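Local coordinates for competence damage-inducible protein A (Enterobacter cloacae subsp. cloacae, PDB 5VU3) that is of unknown function but belongs to the CinA superfamily, some members of which deamidate nicotinamide mononucleotide, at residues A46-E50 and E51-D55; A95-I98 and R99-Q103; A156-Y159 and S160-L164. All coordinates share one frame; numbering follows the deposited sequence.

Contact 1. Residues A46-E50 and E51-D55; sequences ALCAE and ENTAD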
ATOM      1  N   ALA A  46      -3.356  -1.382   7.452  1.00 16.91           N
ATOM      2  CA  ALA A  46      -4.296  -1.890   8.451  1.00 19.96           C
ATOM      3  C   ALA A  46      -4.573  -3.372   8.241  1.00 18.98           C
ATOM      4  O   ALA A  46      -4.618  -4.148   9.205  1.00 17.07           O
ATOM      5  CB  ALA A  46      -5.598  -1.094   8.396  1.00 21.41           C
ATOM      6  N   LEU A  47      -4.753  -3.788   6.982  1.00 15.50           N
ATOM      7  CA  LEU A  47      -5.054  -5.187   6.704  1.00 16.41           C
ATOM      8  C   LEU A  47      -3.839  -6.075   6.940  1.00 18.53           C
ATOM      9  O   LEU A  47      -3.984  -7.219   7.383  1.00 19.66           O
ATOM     10  CB  LEU A  47      -5.575  -5.330   5.270  1.00 19.49           C
ATOM     11  CG  LEU A  47      -6.932  -4.649   5.036  1.00 19.95           C
ATOM     12  CD1 LEU A  47      -7.172  -4.394   3.546  1.00 18.83           C
ATOM     13  CD2 LEU A  47      -8.066  -5.479   5.627  1.00 16.01           C
ATOM     14  N   CYS A  48      -2.633  -5.566   6.682  1.00 20.05           N
ATOM     15  CA  CYS A  48      -1.435  -6.352   6.936  1.00 19.65           C
ATOM     16  C   CYS A  48      -1.061  -6.400   8.407  1.00 21.08           C
ATOM     17  O   CYS A  48      -0.224  -7.227   8.787  1.00 22.26           O
ATOM     18  CB  CYS A  48      -0.249  -5.801   6.140  1.00 16.91           C
ATOM     19  SG  CYS A  48      -0.391  -6.089   4.368  1.00 19.72           S
ATOM     20  N   ALA A  49      -1.631  -5.524   9.236  1.00 20.58           N
ATOM     21  CA  ALA A  49      -1.358  -5.585  10.666  1.00 24.36           C
ATOM     22  C   ALA A  49      -2.117  -6.715  11.333  1.00 26.97           C
ATOM     23  O   ALA A  49      -1.748  -7.130  12.440  1.00 23.92           O
ATOM     24  CB  ALA A  49      -1.712  -4.256  11.331  1.00 27.10           C
ATOM     25  N   GLU A  50      -3.163  -7.210  10.676  1.00 24.44           N
ATOM     26  CA  GLU A  50      -3.977  -8.289  11.210  1.00 29.54           C
ATOM     27  C   GLU A  50      -3.145  -9.541  11.442  1.00 31.99           C
ATOM     28  O   GLU A  50      -2.305  -9.912  10.617  1.00 32.90           O
ATOM     29  CB  GLU A  50      -5.116  -8.603  10.244  1.00 32.14           C
ATOM     30  CG  GLU A  50      -6.494  -8.241  10.756  1.00 38.71           C
ATOM     31  CD  GLU A  50      -6.700  -8.603  12.210  1.00 47.94           C
ATOM     32  OE1 GLU A  50      -6.679  -9.810  12.545  1.00 52.30           O
ATOM     33  OE2 GLU A  50      -6.879  -7.669  13.022  1.00 51.63           O
ATOM     34  N   GLU A  51      -3.410 -10.203  12.570  1.00 35.39           N
ATOM     35  CA  GLU A  51      -2.669 -11.403  12.949  1.00 42.56           C
ATOM     36  C   GLU A  51      -2.634 -12.429  11.822  1.00 41.63           C
ATOM     37  O   GLU A  51      -1.564 -12.936  11.459  1.00 42.24           O
ATOM     38  CB  GLU A  51      -3.291 -12.018  14.205  1.00 46.83           C
ATOM     39  CG  GLU A  51      -2.378 -12.937  14.980  1.00 56.98           C
ATOM     40  CD  GLU A  51      -2.934 -13.266  16.353  1.00 70.31           C
ATOM     41  OE1 GLU A  51      -2.821 -14.438  16.774  1.00 77.02           O
ATOM     42  OE2 GLU A  51      -3.491 -12.358  17.006  1.00 73.27           O
ATOM     43  N   ASN A  52      -3.798 -12.752  11.258  1.00 35.39           N
ATOM     44  CA  ASN A  52      -3.902 -13.787  10.241  1.00 33.41           C
ATOM     45  C   ASN A  52      -4.018 -13.209   8.831  1.00 25.96           C
ATOM     46  O   ASN A  52      -4.642 -13.824   7.961  1.00 25.82           O
ATOM     47  CB  ASN A  52      -5.086 -14.699  10.560  1.00 34.95           C
ATOM     48  CG  ASN A  52      -4.974 -15.335  11.938  1.00 47.65           C
ATOM     49  OD1 ASN A  52      -5.823 -15.120  12.810  1.00 50.00           O
ATOM     50  ND2 ASN A  52      -3.918 -16.114  12.144  1.00 50.56           N
ATOM     51  N   THR A  53      -3.399 -12.046   8.590  1.00 26.38           N
ATOM     52  CA  THR A  53      -3.497 -11.376   7.291  1.00 22.41           C
ATOM     53  C   THR A  53      -3.129 -12.290   6.126  1.00 24.50           C
ATOM     54  O   THR A  53      -3.707 -12.172   5.038  1.00 24.83           O
ATOM     55  CB  THR A  53      -2.607 -10.121   7.276  1.00 22.26           C
ATOM     56  OG1 THR A  53      -2.738  -9.451   6.011  1.00 25.03           O
ATOM     57  CG2 THR A  53      -1.152 -10.488   7.507  1.00 24.42           C
ATOM     58  N   ALA A  54      -2.186 -13.212   6.332  1.00 27.56           N
ATOM     59  CA  ALA A  54      -1.757 -14.107   5.263  1.00 30.84           C
ATOM     60  C   ALA A  54      -2.878 -15.008   4.775  1.00 31.64           C
ATOM     61  O   ALA A  54      -2.802 -15.517   3.650  1.00 31.39           O
ATOM     62  CB  ALA A  54      -0.584 -14.966   5.734  1.00 33.52           C
ATOM     63  N   ASP A  55      -3.910 -15.211   5.589  1.00 28.41           N
ATOM     64  CA  ASP A  55      -4.994 -16.135   5.288  1.00 27.99           C
ATOM     65  C   ASP A  55      -6.132 -15.504   4.487  1.00 26.90           C
ATOM     66  O   ASP A  55      -7.070 -16.222   4.112  1.00 30.33           O
ATOM     67  CB  ASP A  55      -5.555 -16.713   6.593  1.00 29.91           C
ATOM     68  CG  ASP A  55      -4.595 -17.676   7.267  1.00 41.31           C
ATOM     69  OD1 ASP A  55      -3.814 -18.337   6.549  1.00 43.56           O
ATOM     70  OD2 ASP A  55      -4.628 -17.781   8.514  1.00 43.68           O
TER
HETATM   71  O   HOH W   1      -7.633 -12.604  13.249  1.00 35.38           O

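Contact 2. Residues A95-I98 and R99-Q103; sequences AASI and RDIAQ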
ATOM      1  N   ALA A  95     -12.421  -1.284  -8.671  1.00 20.39           N
ATOM      2  CA  ALA A  95     -12.648  -2.451  -7.825  1.00 20.08           C
ATOM      3  C   ALA A  95     -12.753  -3.725  -8.655  1.00 19.21           C
ATOM      4  O   ALA A  95     -12.242  -4.775  -8.254  1.00 21.61           O
ATOM      5  CB  ALA A  95     -13.906  -2.251  -6.983  1.00 22.63           C
ATOM      6  N   ALA A  96     -13.418  -3.653  -9.810  1.00 20.76           N
ATOM      7  CA  ALA A  96     -13.545  -4.828 -10.662  1.00 23.76           C
ATOM      8  C   ALA A  96     -12.184  -5.279 -11.176  1.00 21.29           C
ATOM      9  O   ALA A  96     -11.883  -6.479 -11.205  1.00 24.67           O
ATOM     10  CB  ALA A  96     -14.489  -4.530 -11.832  1.00 23.59           C
ATOM     11  N   SER A  97     -11.349  -4.330 -11.586  1.00 19.86           N
ATOM     12  CA  SER A  97     -10.056  -4.677 -12.162  1.00 22.52           C
ATOM     13  C   SER A  97      -9.109  -5.253 -11.110  1.00 23.98           C
ATOM     14  O   SER A  97      -8.462  -6.280 -11.346  1.00 23.01           O
ATOM     15  CB  SER A  97      -9.444  -3.447 -12.826  1.00 25.34           C
ATOM     16  OG  SER A  97      -8.086  -3.676 -13.157  1.00 32.70           O
ATOM     17  N   ILE A  98      -9.005  -4.611  -9.941  1.00 21.76           N
ATOM     18  CA  ILE A  98      -8.052  -5.114  -8.945  1.00 18.31           C
ATOM     19  C   ILE A  98      -8.486  -6.482  -8.435  1.00 20.27           C
ATOM     20  O   ILE A  98      -7.644  -7.336  -8.134  1.00 19.89           O
ATOM     21  CB  ILE A  98      -7.856  -4.107  -7.793  1.00 19.24           C
ATOM     22  CG1 ILE A  98      -6.665  -4.513  -6.912  1.00 18.56           C
ATOM     23  CG2 ILE A  98      -9.121  -3.975  -6.940  1.00 17.77           C
ATOM     24  CD1 ILE A  98      -5.332  -4.561  -7.643  1.00 23.48           C
ATOM     25  N   ARG A  99      -9.794  -6.726  -8.361  1.00 25.16           N
ATOM     26  CA  ARG A  99     -10.286  -8.044  -7.981  1.00 24.80           C
ATOM     27  C   ARG A  99      -9.802  -9.112  -8.958  1.00 24.30           C
ATOM     28  O   ARG A  99      -9.417 -10.215  -8.550  1.00 21.52           O
ATOM     29  CB  ARG A  99     -11.815  -8.009  -7.904  1.00 22.86           C
ATOM     30  CG  ARG A  99     -12.458  -9.314  -7.510  1.00 27.52           C
ATOM     31  CD  ARG A  99     -13.976  -9.217  -7.508  1.00 26.42           C
ATOM     32  NE  ARG A  99     -14.579 -10.539  -7.364  1.00 29.18           N
ATOM     33  CZ  ARG A  99     -15.042 -11.280  -8.366  1.00 33.39           C
ATOM     34  NH1 ARG A  99     -14.999 -10.835  -9.615  1.00 31.09           N
ATOM     35  NH2 ARG A  99     -15.558 -12.478  -8.116  1.00 35.88           N
ATOM     36  N   ASP A 100      -9.783  -8.793 -10.250  1.00 26.03           N
ATOM     37  CA  ASP A 100      -9.307  -9.754 -11.241  1.00 27.86           C
ATOM     38  C   ASP A 100      -7.788  -9.894 -11.203  1.00 22.91           C
ATOM     39  O   ASP A 100      -7.254 -11.008 -11.265  1.00 23.60           O
ATOM     40  CB  ASP A 100      -9.765  -9.330 -12.633  1.00 36.41           C
ATOM     41  CG  ASP A 100     -11.261  -9.425 -12.801  1.00 43.24           C
ATOM     42  OD1 ASP A 100     -11.866 -10.349 -12.208  1.00 46.52           O
ATOM     43  OD2 ASP A 100     -11.825  -8.578 -13.528  1.00 41.23           O
ATOM     44  N   ILE A 101      -7.074  -8.768 -11.129  1.00 22.48           N
ATOM     45  CA  ILE A 101      -5.613  -8.808 -11.116  1.00 21.67           C
ATOM     46  C   ILE A 101      -5.110  -9.631  -9.938  1.00 20.61           C
ATOM     47  O   ILE A 101      -4.147 -10.404 -10.060  1.00 23.12           O
ATOM     48  CB  ILE A 101      -5.047  -7.375 -11.095  1.00 24.68           C
ATOM     49  CG1 ILE A 101      -5.207  -6.709 -12.468  1.00 26.83           C
ATOM     50  CG2 ILE A 101      -3.579  -7.364 -10.669  1.00 26.99           C
ATOM     51  CD1 ILE A 101      -5.164  -5.183 -12.399  1.00 25.85           C
ATOM     52  N   ALA A 102      -5.764  -9.494  -8.786  1.00 19.40           N
ATOM     53  CA  ALA A 102      -5.378 -10.208  -7.577  1.00 22.92           C
ATOM     54  C   ALA A 102      -5.980 -11.603  -7.486  1.00 23.88           C
ATOM     55  O   ALA A 102      -5.602 -12.362  -6.584  1.00 24.27           O
ATOM     56  CB  ALA A 102      -5.792  -9.405  -6.342  1.00 18.51           C
ATOM     57  N   GLN A 103      -6.876 -11.965  -8.405  1.00 23.09           N
ATOM     58  CA  GLN A 103      -7.618 -13.227  -8.336  1.00 22.37           C
ATOM     59  C   GLN A 103      -8.266 -13.380  -6.966  1.00 25.93           C
ATOM     60  O   GLN A 103      -8.207 -14.436  -6.330  1.00 27.51           O
ATOM     61  CB  GLN A 103      -6.719 -14.419  -8.679  1.00 33.41           C
ATOM     62  CG  GLN A 103      -6.119 -14.309 -10.072  1.00 36.17           C
ATOM     63  CD  GLN A 103      -5.487 -15.597 -10.573  1.00 43.26           C
ATOM     64  OE1 GLN A 103      -5.293 -16.552  -9.820  1.00 47.16           O
ATOM     65  NE2 GLN A 103      -5.167 -15.626 -11.861  1.00 43.61           N
TER
HETATM   66  O   HOH W   2     -13.601  -8.427 -11.178  1.00 25.76           O

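Contact 3. Residues A156-Y159 and S160-L164; sequences AVHY and SLAEL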
ATOM      1  N   ALA A 156     -11.614   7.660   6.200  1.00 15.86           N
ATOM      2  CA  ALA A 156     -11.949   6.893   5.002  1.00 17.34           C
ATOM      3  C   ALA A 156     -11.540   5.435   5.154  1.00 16.41           C
ATOM      4  O   ALA A 156     -12.283   4.529   4.755  1.00 15.93           O
ATOM      5  CB  ALA A 156     -11.287   7.511   3.774  1.00 18.79           C
ATOM      6  N   VAL A 157     -10.364   5.189   5.730  1.00 16.67           N
ATOM      7  CA  VAL A 157      -9.925   3.818   5.972  1.00 17.64           C
ATOM      8  C   VAL A 157     -10.907   3.102   6.891  1.00 18.69           C
ATOM      9  O   VAL A 157     -11.342   1.978   6.611  1.00 16.72           O
ATOM     10  CB  VAL A 157      -8.496   3.806   6.544  1.00 17.56           C
ATOM     11  CG1 VAL A 157      -8.153   2.420   7.110  1.00 16.78           C
ATOM     12  CG2 VAL A 157      -7.497   4.204   5.461  1.00 16.76           C
ATOM     13  N   HIS A 158     -11.286   3.748   7.968  1.00 17.29           N
ATOM     14  CA  HIS A 158     -12.234   3.174   8.903  1.00 18.03           C
ATOM     15  C   HIS A 158     -13.565   2.906   8.243  1.00 21.55           C
ATOM     16  O   HIS A 158     -14.115   1.881   8.383  1.00 19.07           O
ATOM     17  CB  HIS A 158     -12.394   4.062  10.136  1.00 18.81           C
ATOM     18  CG  HIS A 158     -13.387   3.574  11.150  1.00 19.78           C
ATOM     19  ND1 HIS A 158     -14.736   3.708  10.997  1.00 17.85           N
ATOM     20  CD2 HIS A 158     -13.211   2.961  12.338  1.00 17.70           C
ATOM     21  CE1 HIS A 158     -15.348   3.213  12.047  1.00 19.66           C
ATOM     22  NE2 HIS A 158     -14.444   2.742  12.870  1.00 21.60           N
ATOM     23  N   TYR A 159     -14.043   3.879   7.503  1.00 16.00           N
ATOM     24  CA  TYR A 159     -15.344   3.746   6.854  1.00 18.19           C
ATOM     25  C   TYR A 159     -15.354   2.589   5.854  1.00 16.88           C
ATOM     26  O   TYR A 159     -16.312   1.807   5.818  1.00 19.05           O
ATOM     27  CB  TYR A 159     -15.723   5.070   6.181  1.00 18.89           C
ATOM     28  CG  TYR A 159     -16.969   5.021   5.322  1.00 22.66           C
ATOM     29  CD1 TYR A 159     -18.225   5.293   5.858  1.00 29.89           C
ATOM     30  CD2 TYR A 159     -16.885   4.732   3.963  1.00 23.99           C
ATOM     31  CE1 TYR A 159     -19.366   5.254   5.068  1.00 27.30           C
ATOM     32  CE2 TYR A 159     -18.014   4.695   3.170  1.00 24.31           C
ATOM     33  CZ  TYR A 159     -19.249   4.952   3.722  1.00 27.38           C
ATOM     34  OH  TYR A 159     -20.362   4.908   2.917  1.00 31.44           O
ATOM     35  N   SER A 160     -14.292   2.446   5.050  1.00 16.71           N
ATOM     36  CA  SER A 160     -14.267   1.362   4.067  1.00 16.51           C
ATOM     37  C   SER A 160     -14.337   0.005   4.749  1.00 21.49           C
ATOM     38  O   SER A 160     -15.017  -0.909   4.265  1.00 19.60           O
ATOM     39  CB  SER A 160     -13.014   1.453   3.186  1.00 16.87           C
ATOM     40  OG  SER A 160     -11.830   1.116   3.901  1.00 17.25           O
ATOM     41  N   LEU A 161     -13.660  -0.135   5.893  1.00 17.34           N
ATOM     42  CA  LEU A 161     -13.639  -1.409   6.600  1.00 19.35           C
ATOM     43  C   LEU A 161     -14.961  -1.678   7.305  1.00 20.28           C
ATOM     44  O   LEU A 161     -15.457  -2.812   7.294  1.00 19.97           O
ATOM     45  CB  LEU A 161     -12.488  -1.415   7.611  1.00 18.18           C
ATOM     46  CG  LEU A 161     -11.093  -1.432   6.972  1.00 20.86           C
ATOM     47  CD1 LEU A 161     -10.030  -0.978   7.986  1.00 18.18           C
ATOM     48  CD2 LEU A 161     -10.781  -2.830   6.445  1.00 21.94           C
ATOM     49  N   ALA A 162     -15.529  -0.656   7.958  1.00 18.84           N
ATOM     50  CA  ALA A 162     -16.772  -0.847   8.700  1.00 16.90           C
ATOM     51  C   ALA A 162     -17.905  -1.254   7.771  1.00 20.90           C
ATOM     52  O   ALA A 162     -18.712  -2.134   8.100  1.00 19.88           O
ATOM     53  CB  ALA A 162     -17.137   0.433   9.453  1.00 17.73           C
ATOM     54  N   GLU A 163     -17.978  -0.620   6.602  1.00 18.03           N
ATOM     55  CA  GLU A 163     -19.006  -0.973   5.635  1.00 19.77           C
ATOM     56  C   GLU A 163     -18.839  -2.401   5.137  1.00 21.20           C
ATOM     57  O   GLU A 163     -19.823  -3.138   5.018  1.00 25.43           O
ATOM     58  CB  GLU A 163     -18.972   0.018   4.473  1.00 24.03           C
ATOM     59  CG  GLU A 163     -19.439   1.405   4.869  1.00 32.05           C
ATOM     60  CD  GLU A 163     -20.704   1.351   5.709  1.00 41.82           C
ATOM     61  OE1 GLU A 163     -21.789   1.183   5.112  1.00 41.42           O
ATOM     62  OE2 GLU A 163     -20.615   1.466   6.956  1.00 45.16           O
ATOM     63  N   LEU A 164     -17.605  -2.807   4.825  1.00 20.91           N
ATOM     64  CA  LEU A 164     -17.389  -4.167   4.340  1.00 22.64           C
ATOM     65  C   LEU A 164     -17.771  -5.194   5.395  1.00 22.72           C
ATOM     66  O   LEU A 164     -18.379  -6.223   5.077  1.00 23.47           O
ATOM     67  CB  LEU A 164     -15.932  -4.369   3.916  1.00 21.10           C
ATOM     68  CG  LEU A 164     -15.667  -5.749   3.295  1.00 19.78           C
ATOM     69  CD1 LEU A 164     -16.640  -6.013   2.137  1.00 21.36           C
ATOM     70  CD2 LEU A 164     -14.216  -5.902   2.818  1.00 17.95           C
TER

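Contact 1. Residues A46-E50 and E51-D55
Thr53 turns back onto the last helical turn before it, and its hydroxyl comes within 2.9 Å (OG1 to Leu47 O) of a carbonyl that the helix end leaves with one weak backbone partner, Glu50 N. The rotamer explains the approach: with chi1 at -178°, OG1 lies opposite the backbone N and is brought to the helix end, passing 3.5 Å from Cys48 CA. The methyl takes the other branch and is wedged between backbone oxygens, CG2 lying 3.4 Å from Glu50 O. Next to it, the backbone makes a type I beta turn from Glu50 to Thr53, in which Thr53 N donates to Glu50 O over 3.1 Å with an N-H...O angle of 152°. This donor stands well above the carbonyl plane, so the tight turn sets the approach instead of a lone pair.

The turn follows helix 42-49 and leads into a short 3-10 segment running to Asp55, before strand 57-63. Leu47 points into the protein, where it packs on Leu21, Leu32 and Tyr57, whereas Cys48 packs on Gly40 and Ala54 on Phe64 of the second subunit.

Glu50 folds over the start of the turn. Its chi1 of -112° falls away from any staggered value and its chain folds at chi2, which brings OE1 back over the following peptide to make a weak bond from Glu51 N of 3.3 Å. Water 1 bridges from the same oxygen, donating to Glu50 OE1 at 3.0 Å and to Asn52 OD1 at 3.1 Å. The second carboxylate oxygen, OE2, is hydrogen-bonded to Thr18 OG1 on helix 14-28, and with the water this probably restrains the rotation of the group. The carboxylate of Glu51 extends away from it, leaving 6.0 Å between Glu50 OE1 and Glu51 OE2.

Contact 2. Residues A95-I98 and R99-Q103
Ala96 O is gripped twice: Asp100 N reaches it over 3.3 Å at an N-H...O angle of 149°, and water 2 donates to it from 2.6 Å. The water in turn accepts from Arg99 NH1 at 3.2 Å, lying in the guanidinium plane at its edge. An all-extended chain, with CG opposite the backbone N (chi1 -180°), carries the guanidinium out to the water, and NE is hydrogen-bonded to Asp105 O, which helps hold the group. Asp100 folds its carboxylate back along the helix, so that OD2 sits 3.1 Å from Ala96 O. Both are acceptors, and the pair is not a hydrogen bond.

These residues form the closing turns of helix 88-101, which packs against the central mixed sheet. Ile98 and Ala102 face strands 32-37 and 57-63, while Ala95 lies on strands 106-112 and 127-134. At the C-terminal end Gln103 adopts positive phi and bonds back into the last turn, a Schellman motif; Ala102 N still reaches Ile98 O at 2.9 Å.

On the side turned to the second subunit, Ile101 extends CD1, with chi2 near anti, to 3.4 Å from Ser97 OG. The serine oxygen also makes a weak hydrogen bond with Leu73 O. The backbone bond in the same pair, Ile101 N to Ser97 O at 2.9 Å, is nearly straight at 169°. Ile101 also faces the dimer partner: its side chain packs on Ile72 of the second subunit, and its carbonyl accepts from Arg71 NE of that subunit.

Contact 3. Residues A156-Y159 and S160-L164
Tyr159 and Glu163, one helical turn apart, pair by a CH-pi contact: Glu163 CG lies 3.8 Å from the ring centroid and only 15° off the normal, over one face. A chi1 of -69° swings CG over the ring; the bend at chi2 then turns the carboxylate, whose plane runs nearly parallel to the ring, 14° from it. The Tyr159 ring stands out from the helix, with CG opposite the backbone N; OH is hydrogen-bonded with Ser141 OG, and the ring meets Phe130 of strand 127-134.

Ser160 is the buried counterpart. Its OG sits between the backbone N and the carbonyl carbon, from where it turns back to donate to Val157 O at 2.9 Å. Leu161 N donates to that same oxygen at 3.2 Å, from the same face of its plane. Beside it Val157 and Leu161 lie alongside each other, CG1 to CD1 4.0 Å.

Helix 149-167 presents Ser160 to strand 106-112 through Ile108 and Ile110. Among such apolar neighbours, the bond to Val157 O probably lets the hydroxyl be buried there.

The contacts follow one another along the chain, contact 1 at the end of helix 42-49, contact 2 at the end of helix 88-101 and contact 3 within helix 149-167. Contacts 1 and 3 share a layer, their centres 16 Å apart, and touch where Leu47 CD2 meets Leu161 CD2 at 3.9 Å. Contact 2 lies about 19 Å from each, centre to centre, on the other face of the five-stranded mixed sheet: Ser160 packs on Ile108 and Ile110, but Ala95 on Ala109 and Ile98 on Ser107. The result is an alpha/beta/alpha sandwich. Contacts 1 and 2 both meet the second subunit, whereas contact 3 stays within its chain.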